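Local coordinates for protein osa (PDB 4O7K) that suppresses the oncogenicity of Agrobacterium tumefaciens and acts as a plasmid fertility inhibition factor, belonging by family to the ParB/Srx superfamily, at residues 120-124 and 155-159; 18-22 and 72-76; 30-34 and 45-49. The protein carries 1 engineered substitution. All blocks are in the same frame, centred on the assembly; numbering follows the deposited sequence. Where two conformers were deposited one is given.

Overall arrangement
Three contacts, their centres about 17 to 18 Å apart, touch one another pairwise. Contact 1 lies deepest, where strand 118-128 of the mixed sheet meets strand 153-158 of the antiparallel sheet. Contact 3 adds strand 34-35, one of the two outermost, to that same mixed sheet, and the indole of W45 connects it to contact 1: its CZ3 lies 3.7 Å from L120 CD1, and its CE3 equally near P155 CG. Contact 2 packs helix 4-24 against helix 73-81, whose F76 reaches contact 1, its CZ 4.0 Å from V123 CG1. Along the chain, contact 3 is nested inside the loop closed by contact 2, and N72 ND2 approaches L30 CD1 to 3.6 Å. Contact 1 opens after both.

Contact 1 (120-124 and 155-159); sequences LADVS and PVLSR
A121 and V123 direct backbone polar atoms at L157, whose own amide and carbonyl answer them. L157 N donates to A121 O at 2.8 Å, and V123 N donates to L157 O at 2.9 Å. This single bridge illustrates how two sheets can be joined with little strand pairing: the strand axes diverge by 67°, and waters take over where the backbones part. One water accepts from A121 N and donates to P155 O; the other accepts from R159 N and donates to V123 O. The intervening D122 bonds its backbone to T137 and D138, just past the end of strand 131-136, while V156 bonds to V69 in the antiparallel sheet. Apolar side chains fill in beside the bridge. With CG anti to its carbonyl carbon (chi1 -60°), L120 crosses L157 at about a right angle, its CD1 3.7 Å from L157 CG; V123 CG2 meets V156 CG2 at 3.9 Å. D122 runs alongside L157, bringing OD1 to 3.4 Å from L157 CB. With two direct bonds and two water bridges, the backbone groups facing this buried seam are largely satisfied, consistent with water as a built-in part of the junction.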
loop_
_atom_site.group_PDB
_atom_site.type_symbol
_atom_site.label_atom_id
_atom_site.label_comp_id
_atom_site.label_asym_id
_atom_site.label_seq_id
_atom_site.Cartn_x
_atom_site.Cartn_y
_atom_site.Cartn_z
ATOM N N LEU A 120 5.645 6.862 3.328
ATOM C CA LEU A 120 5.155 5.856 2.395
ATOM C C LEU A 120 6.098 4.663 2.278
ATOM O O LEU A 120 7.301 4.788 2.474
ATOM C CB LEU A 120 4.963 6.469 1.009
ATOM C CG LEU A 120 3.965 7.629 0.934
ATOM C CD1 LEU A 120 3.823 8.059 -0.523
ATOM C CD2 LEU A 120 2.646 7.194 1.523
ATOM N N ALA A 121 5.520 3.519 1.936
ATOM C CA ALA A 121 6.269 2.342 1.520
ATOM C C ALA A 121 6.880 2.550 0.145
ATOM O O ALA A 121 6.307 3.237 -0.713
ATOM C CB ALA A 121 5.365 1.129 1.507
ATOM N N ASP A 122 8.045 1.950 -0.055
ATOM C CA ASP A 122 8.715 1.907 -1.356
ATOM C C ASP A 122 8.594 0.506 -1.945
ATOM O O ASP A 122 9.135 -0.452 -1.395
ATOM C CB ASP A 122 10.181 2.294 -1.208
ATOM C CG ASP A 122 10.356 3.737 -0.780
ATOM O OD1 ASP A 122 10.393 4.618 -1.664
ATOM O OD2 ASP A 122 10.455 3.989 0.441
ATOM N N VAL A 123 7.850 0.380 -3.041
ATOM C CA VAL A 123 7.570 -0.933 -3.607
ATOM C C VAL A 123 7.999 -1.000 -5.068
ATOM O O VAL A 123 8.400 -0.001 -5.665
ATOM C CB VAL A 123 6.074 -1.301 -3.514
ATOM C CG1 VAL A 123 5.584 -1.228 -2.055
ATOM C CG2 VAL A 123 5.260 -0.389 -4.416
ATOM N N SER A 124 7.900 -2.194 -5.640
ATOM C CA SER A 124 8.317 -2.409 -7.011
ATOM C C SER A 124 7.487 -3.502 -7.653
ATOM O O SER A 124 7.139 -4.487 -7.004
ATOM C CB SER A 124 9.803 -2.773 -7.062
ATOM O OG SER A 124 10.589 -1.778 -6.431
ATOM N N PRO A 155 -1.385 5.620 -0.934
ATOM C CA PRO A 155 -0.275 5.848 -1.862
ATOM C C PRO A 155 0.938 4.983 -1.528
ATOM O O PRO A 155 1.139 4.627 -0.363
ATOM C CB PRO A 155 0.055 7.330 -1.674
ATOM C CG PRO A 155 -0.494 7.698 -0.334
ATOM C CD PRO A 155 -1.480 6.661 0.103
ATOM N N VAL A 156 1.714 4.655 -2.551
ATOM C CA VAL A 156 2.995 3.979 -2.381
ATOM C C VAL A 156 3.986 4.673 -3.304
ATOM O O VAL A 156 3.588 5.424 -4.201
ATOM C CB VAL A 156 2.929 2.472 -2.705
ATOM C CG1 VAL A 156 2.033 1.733 -1.719
ATOM C CG2 VAL A 156 2.454 2.250 -4.143
ATOM N N LEU A 157 5.267 4.425 -3.072
ATOM C CA LEU A 157 6.346 5.053 -3.831
ATOM C C LEU A 157 7.025 4.061 -4.768
ATOM O O LEU A 157 7.266 2.920 -4.397
ATOM C CB LEU A 157 7.388 5.645 -2.880
ATOM C CG LEU A 157 6.975 6.905 -2.118
ATOM C CD1 LEU A 157 8.010 7.200 -1.050
ATOM C CD2 LEU A 157 6.877 8.063 -3.102
ATOM N N SER A 158 7.327 4.523 -5.978
ATOM C CA SER A 158 7.965 3.716 -7.002
ATOM C C SER A 158 9.160 4.471 -7.565
ATOM O O SER A 158 9.143 5.697 -7.670
ATOM C CB SER A 158 6.964 3.373 -8.103
ATOM O OG SER A 158 7.598 2.806 -9.226
ATOM N N ARG A 159 10.183 3.715 -7.952
ATOM C CA ARG A 159 11.508 4.237 -8.268
ATOM C C ARG A 159 11.557 5.055 -9.560
ATOM O O ARG A 159 12.418 5.920 -9.721
ATOM C CB ARG A 159 12.485 3.046 -8.362
ATOM C CG ARG A 159 13.886 3.253 -7.807
ATOM C CD ARG A 159 14.684 1.934 -7.873
ATOM N NE ARG A 159 14.050 0.880 -7.071
ATOM C CZ ARG A 159 13.951 -0.406 -7.422
ATOM N NH1 ARG A 159 14.446 -0.843 -8.579
ATOM N NH2 ARG A 159 13.344 -1.264 -6.607
HETATM O O HOH W 1 2.716 3.457 1.728
HETATM O O HOH W 2 9.570 0.903 -8.010
#

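Contact 2 (18-22 and 72-76); sequences LDKEL and NGLAF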
loop_
_atom_site.group_PDB
_atom_site.type_symbol
_atom_site.label_atom_id
_atom_site.label_comp_id
_atom_site.label_asym_id
_atom_site.label_seq_id
_atom_site.Cartn_x
_atom_site.Cartn_y
_atom_site.Cartn_z
ATOM N N LEU A 18 -10.137 -12.600 -3.044
ATOM C CA LEU A 18 -9.846 -11.255 -3.518
ATOM C C LEU A 18 -10.330 -11.057 -4.956
ATOM O O LEU A 18 -10.828 -9.988 -5.303
ATOM C CB LEU A 18 -8.346 -10.978 -3.410
ATOM C CG LEU A 18 -7.871 -10.856 -1.957
ATOM C CD1 LEU A 18 -6.348 -10.913 -1.861
ATOM C CD2 LEU A 18 -8.408 -9.582 -1.314
ATOM N N ASP A 19 -10.192 -12.095 -5.779
ATOM C CA ASP A 19 -10.599 -12.032 -7.179
ATOM C C ASP A 19 -12.069 -11.674 -7.255
ATOM O O ASP A 19 -12.473 -10.798 -8.026
ATOM C CB ASP A 19 -10.351 -13.362 -7.894
ATOM C CG ASP A 19 -8.887 -13.582 -8.256
ATOM O OD1 ASP A 19 -8.097 -12.610 -8.243
ATOM O OD2 ASP A 19 -8.527 -14.743 -8.568
ATOM N N LYS A 20 -12.860 -12.344 -6.423
ATOM C CA LYS A 20 -14.299 -12.113 -6.375
ATOM C C LYS A 20 -14.677 -10.767 -5.750
ATOM O O LYS A 20 -15.559 -10.084 -6.258
ATOM C CB LYS A 20 -14.980 -13.251 -5.619
ATOM C CG LYS A 20 -14.730 -14.594 -6.270
ATOM C CD LYS A 20 -15.576 -15.688 -5.668
ATOM C CE LYS A 20 -15.385 -16.972 -6.452
ATOM N NZ LYS A 20 -15.776 -16.795 -7.886
ATOM N N GLU A 21 -14.022 -10.388 -4.653
ATOM C CA GLU A 21 -14.298 -9.098 -4.022
ATOM C C GLU A 21 -14.010 -7.980 -5.007
ATOM O O GLU A 21 -14.764 -7.012 -5.105
ATOM C CB GLU A 21 -13.475 -8.904 -2.747
ATOM C CG GLU A 21 -13.877 -9.818 -1.605
ATOM C CD GLU A 21 -12.937 -9.725 -0.420
ATOM O OE1 GLU A 21 -11.952 -8.963 -0.498
ATOM O OE2 GLU A 21 -13.187 -10.412 0.595
ATOM N N LEU A 22 -12.924 -8.130 -5.753
ATOM C CA LEU A 22 -12.532 -7.136 -6.749
ATOM C C LEU A 22 -13.523 -7.091 -7.905
ATOM O O LEU A 22 -13.838 -6.015 -8.427
ATOM C CB LEU A 22 -11.119 -7.433 -7.268
ATOM C CG LEU A 22 -9.993 -7.021 -6.321
ATOM C CD1 LEU A 22 -8.689 -7.700 -6.710
ATOM C CD2 LEU A 22 -9.830 -5.506 -6.316
ATOM N N ASN A 72 -5.356 0.437 -5.125
ATOM C CA ASN A 72 -6.474 -0.299 -4.589
ATOM C C ASN A 72 -5.930 -1.309 -3.585
ATOM O O ASN A 72 -5.223 -2.251 -3.965
ATOM C CB ASN A 72 -7.218 -0.981 -5.743
ATOM C CG ASN A 72 -8.401 -1.795 -5.286
ATOM O OD1 ASN A 72 -8.347 -2.492 -4.272
ATOM N ND2 ASN A 72 -9.482 -1.730 -6.054
ATOM N N GLY A 73 -6.241 -1.114 -2.307
ATOM C CA GLY A 73 -5.738 -1.994 -1.258
ATOM C C GLY A 73 -5.898 -3.485 -1.523
ATOM O O GLY A 73 -4.946 -4.257 -1.361
ATOM N N LEU A 74 -7.096 -3.900 -1.930
ATOM C CA LEU A 74 -7.342 -5.316 -2.214
ATOM C C LEU A 74 -6.496 -5.825 -3.383
ATOM O O LEU A 74 -6.046 -6.969 -3.378
ATOM C CB LEU A 74 -8.817 -5.558 -2.527
ATOM C CG LEU A 74 -9.831 -5.378 -1.395
ATOM C CD1 LEU A 74 -11.197 -5.828 -1.878
ATOM C CD2 LEU A 74 -9.425 -6.134 -0.131
ATOM N N ALA A 75 -6.311 -4.984 -4.397
ATOM C CA ALA A 75 -5.490 -5.382 -5.542
ATOM C C ALA A 75 -4.021 -5.477 -5.142
ATOM O O ALA A 75 -3.292 -6.363 -5.605
ATOM C CB ALA A 75 -5.662 -4.411 -6.681
ATOM N N PHE A 76 -3.594 -4.546 -4.298
ATOM C CA PHE A 76 -2.218 -4.506 -3.812
ATOM C C PHE A 76 -1.935 -5.756 -2.989
ATOM O O PHE A 76 -0.903 -6.409 -3.169
ATOM C CB PHE A 76 -1.999 -3.233 -2.987
ATOM C CG PHE A 76 -0.609 -3.080 -2.445
ATOM C CD1 PHE A 76 0.370 -2.426 -3.180
ATOM C CD2 PHE A 76 -0.287 -3.559 -1.184
ATOM C CE1 PHE A 76 1.644 -2.259 -2.667
ATOM C CE2 PHE A 76 0.983 -3.389 -0.666
ATOM C CZ PHE A 76 1.951 -2.745 -1.415
#
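The helical turn 18-22 meets the first turn of helix 73-81 with L18 and L74 nearest, their CA atoms 6.6 Å apart. L74 is the side chain that reaches between the turns, and three residues of the opposing helix touch it. Its CD2 lies 3.8 Å from L18 CD2, the two leucines crossing obliquely. Its CD1 comes within 3.5 Å of E21 OE1, with the glutamate chain lying across it at about a right angle; OE1 meets the methyl while OE2 forms a salt bridge with R17 on the same helix. L22 slides past L74 in the opposite direction, bringing its CD2 to 3.9 Å from L74 CB. The principle at work is helix packing at a capped N-terminus: N72, the last residue of strand 67-72, is the N-cap of the helix that follows directly. A trans chi1 (179°) swings the N72 amide so that OD1 accepts from A75 N at 3.2 Å, the donor standing 55° out of the amide plane. L22 CD2 also rests near this group, 3.8 Å from N72 ND2, so a methyl lies against the capping amide. Beyond the leucines, D19 makes a salt bridge to R78, a second, charged link between the same two helices, and F76 packs edge-to-face with F154.

Contact 3 (30-34 and 45-49); sequences LELPQ and WRLPV
The side chains of Q34 and R46 lie side by side, pointing the same way, on one face of the sheet; their backbones form an antiparallel hydrogen-bonded pair. Two bonds are exchanged: Q34 N donates to R46 O at 2.9 Å, and R46 N donates to Q34 O at 2.8 Å. On that face, R46 CG lies opposite its own backbone N (chi1 171°) and the chain stays extended to NE, which lets it follow the extended glutamine. R46 NH1 then donates to Q34 OE1 at 2.8 Å. The two flat groups are not coplanar but turned 45° to each other: the amide oxygen lies near the guanidinium plane, at its edge, whereas the donor stands well above the amide plane, 57° out of it. R46 NE looks elsewhere, forming a salt bridge with D54.

P33 and W45 make the apolar counterpart. P33 CB approaches indole CD1 obliquely at 3.7 Å, and the same carbon lies 4.2 Å from L47 CG. The indole NE1 bonds to the hydroxyl of Y70, whose ring stands nearly perpendicular to it, a polar tie that would help fix the tilt at which tryptophan meets proline. Further along, the E31 chain bends at chi2 and slants across P48, placing OE1 3.5 Å from P48 CB.

The arrangement is a short antiparallel pairing at the edge of the mixed sheet: strand 34-35, one of its two outermost, is added to strand 44-47 just after the loop that follows helix 4-24. D54 binds NE and Q34 binds NH1, so the guanidinium is probably restrained in rotation, and a charged group with neutral and acidic partners reinforces a very short backbone pairing.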
loop_
_atom_site.group_PDB
_atom_site.type_symbol
_atom_site.label_atom_id
_atom_site.label_comp_id
_atom_site.label_asym_id
_atom_site.label_seq_id
_atom_site.Cartn_x
_atom_site.Cartn_y
_atom_site.Cartn_z
ATOM N N LEU A 30 -14.145 4.302 -4.592
ATOM C CA LEU A 30 -13.485 3.940 -3.345
ATOM C C LEU A 30 -13.232 5.210 -2.535
ATOM O O LEU A 30 -13.292 6.312 -3.074
ATOM C CB LEU A 30 -12.177 3.182 -3.610
ATOM C CG LEU A 30 -12.326 1.744 -4.131
ATOM C CD1 LEU A 30 -10.959 1.079 -4.394
ATOM C CD2 LEU A 30 -13.155 0.902 -3.162
ATOM N N GLU A 31 -12.996 5.060 -1.237
ATOM C CA GLU A 31 -12.556 6.182 -0.421
ATOM C C GLU A 31 -11.087 6.490 -0.712
ATOM O O GLU A 31 -10.209 5.648 -0.514
ATOM C CB GLU A 31 -12.763 5.894 1.071
ATOM C CG GLU A 31 -14.191 5.514 1.433
ATOM C CD GLU A 31 -14.719 6.297 2.617
ATOM O OE1 GLU A 31 -13.893 6.845 3.378
ATOM O OE2 GLU A 31 -15.960 6.375 2.781
ATOM N N LEU A 32 -10.840 7.712 -1.169
ATOM C CA LEU A 32 -9.511 8.191 -1.533
ATOM C C LEU A 32 -8.768 8.856 -0.378
ATOM O O LEU A 32 -9.382 9.511 0.480
ATOM C CB LEU A 32 -9.612 9.197 -2.686
ATOM C CG LEU A 32 -9.809 8.741 -4.138
ATOM C CD1 LEU A 32 -11.083 7.968 -4.323
ATOM C CD2 LEU A 32 -9.783 9.924 -5.106
ATOM N N PRO A 33 -7.431 8.720 -0.361
ATOM C CA PRO A 33 -6.666 9.556 0.567
ATOM C C PRO A 33 -6.880 11.031 0.219
ATOM O O PRO A 33 -7.088 11.355 -0.946
ATOM C CB PRO A 33 -5.210 9.119 0.349
ATOM C CG PRO A 33 -5.197 8.369 -0.944
ATOM C CD PRO A 33 -6.581 7.784 -1.115
ATOM N N GLN A 34 -6.858 11.900 1.223
ATOM C CA GLN A 34 -7.079 13.322 0.997
ATOM C C GLN A 34 -5.805 14.102 1.264
ATOM O O GLN A 34 -5.255 14.043 2.367
ATOM C CB GLN A 34 -8.211 13.846 1.886
ATOM C CG GLN A 34 -9.523 13.104 1.713
ATOM C CD GLN A 34 -10.540 13.494 2.779
ATOM O OE1 GLN A 34 -10.173 13.949 3.861
ATOM N NE2 GLN A 34 -11.815 13.309 2.476
ATOM N N TRP A 45 -1.108 13.070 3.378
ATOM C CA TRP A 45 -2.483 12.627 3.175
ATOM C C TRP A 45 -3.152 12.250 4.481
ATOM O O TRP A 45 -2.526 11.678 5.371
ATOM C CB TRP A 45 -2.558 11.417 2.258
ATOM C CG TRP A 45 -2.075 11.591 0.881
ATOM C CD1 TRP A 45 -2.818 11.914 -0.216
ATOM C CD2 TRP A 45 -0.738 11.381 0.416
ATOM N NE1 TRP A 45 -2.022 11.947 -1.335
ATOM C CE2 TRP A 45 -0.740 11.618 -0.976
ATOM C CE3 TRP A 45 0.461 11.032 1.043
ATOM C CZ2 TRP A 45 0.417 11.509 -1.752
ATOM C CZ3 TRP A 45 1.612 10.917 0.263
ATOM C CH2 TRP A 45 1.575 11.166 -1.115
ATOM N N ARG A 46 -4.442 12.566 4.567
ATOM C CA ARG A 46 -5.323 11.974 5.550
ATOM C C ARG A 46 -5.894 10.704 4.937
ATOM O O ARG A 46 -6.355 10.715 3.793
ATOM C CB ARG A 46 -6.447 12.951 5.936
ATOM C CG ARG A 46 -7.531 12.319 6.804
ATOM C CD ARG A 46 -8.763 13.220 6.999
ATOM N NE ARG A 46 -9.806 12.463 7.694
ATOM C CZ ARG A 46 -10.892 11.950 7.121
ATOM N NH1 ARG A 46 -11.142 12.145 5.829
ATOM N NH2 ARG A 46 -11.738 11.237 7.852
ATOM N N LEU A 47 -5.850 9.604 5.679
ATOM C CA LEU A 47 -6.420 8.351 5.184
ATOM C C LEU A 47 -7.553 7.920 6.106
ATOM O O LEU A 47 -7.333 7.699 7.293
ATOM C CB LEU A 47 -5.348 7.247 5.090
ATOM C CG LEU A 47 -4.260 7.380 4.022
ATOM C CD1 LEU A 47 -3.229 8.392 4.475
ATOM C CD2 LEU A 47 -3.575 6.044 3.802
ATOM N N PRO A 48 -8.777 7.823 5.564
ATOM C CA PRO A 48 -9.896 7.301 6.355
ATOM C C PRO A 48 -9.617 5.851 6.727
ATOM O O PRO A 48 -9.125 5.107 5.876
ATOM C CB PRO A 48 -11.094 7.394 5.405
ATOM C CG PRO A 48 -10.638 8.273 4.254
ATOM C CD PRO A 48 -9.157 8.109 4.171
ATOM N N VAL A 49 -9.903 5.474 7.971
ATOM C CA VAL A 49 -9.745 4.094 8.431
ATOM C C VAL A 49 -11.046 3.645 9.068
ATOM O O VAL A 49 -11.439 4.201 10.093
ATOM C CB VAL A 49 -8.624 3.949 9.463
ATOM C CG1 VAL A 49 -8.366 2.483 9.732
ATOM C CG2 VAL A 49 -7.360 4.647 8.997
#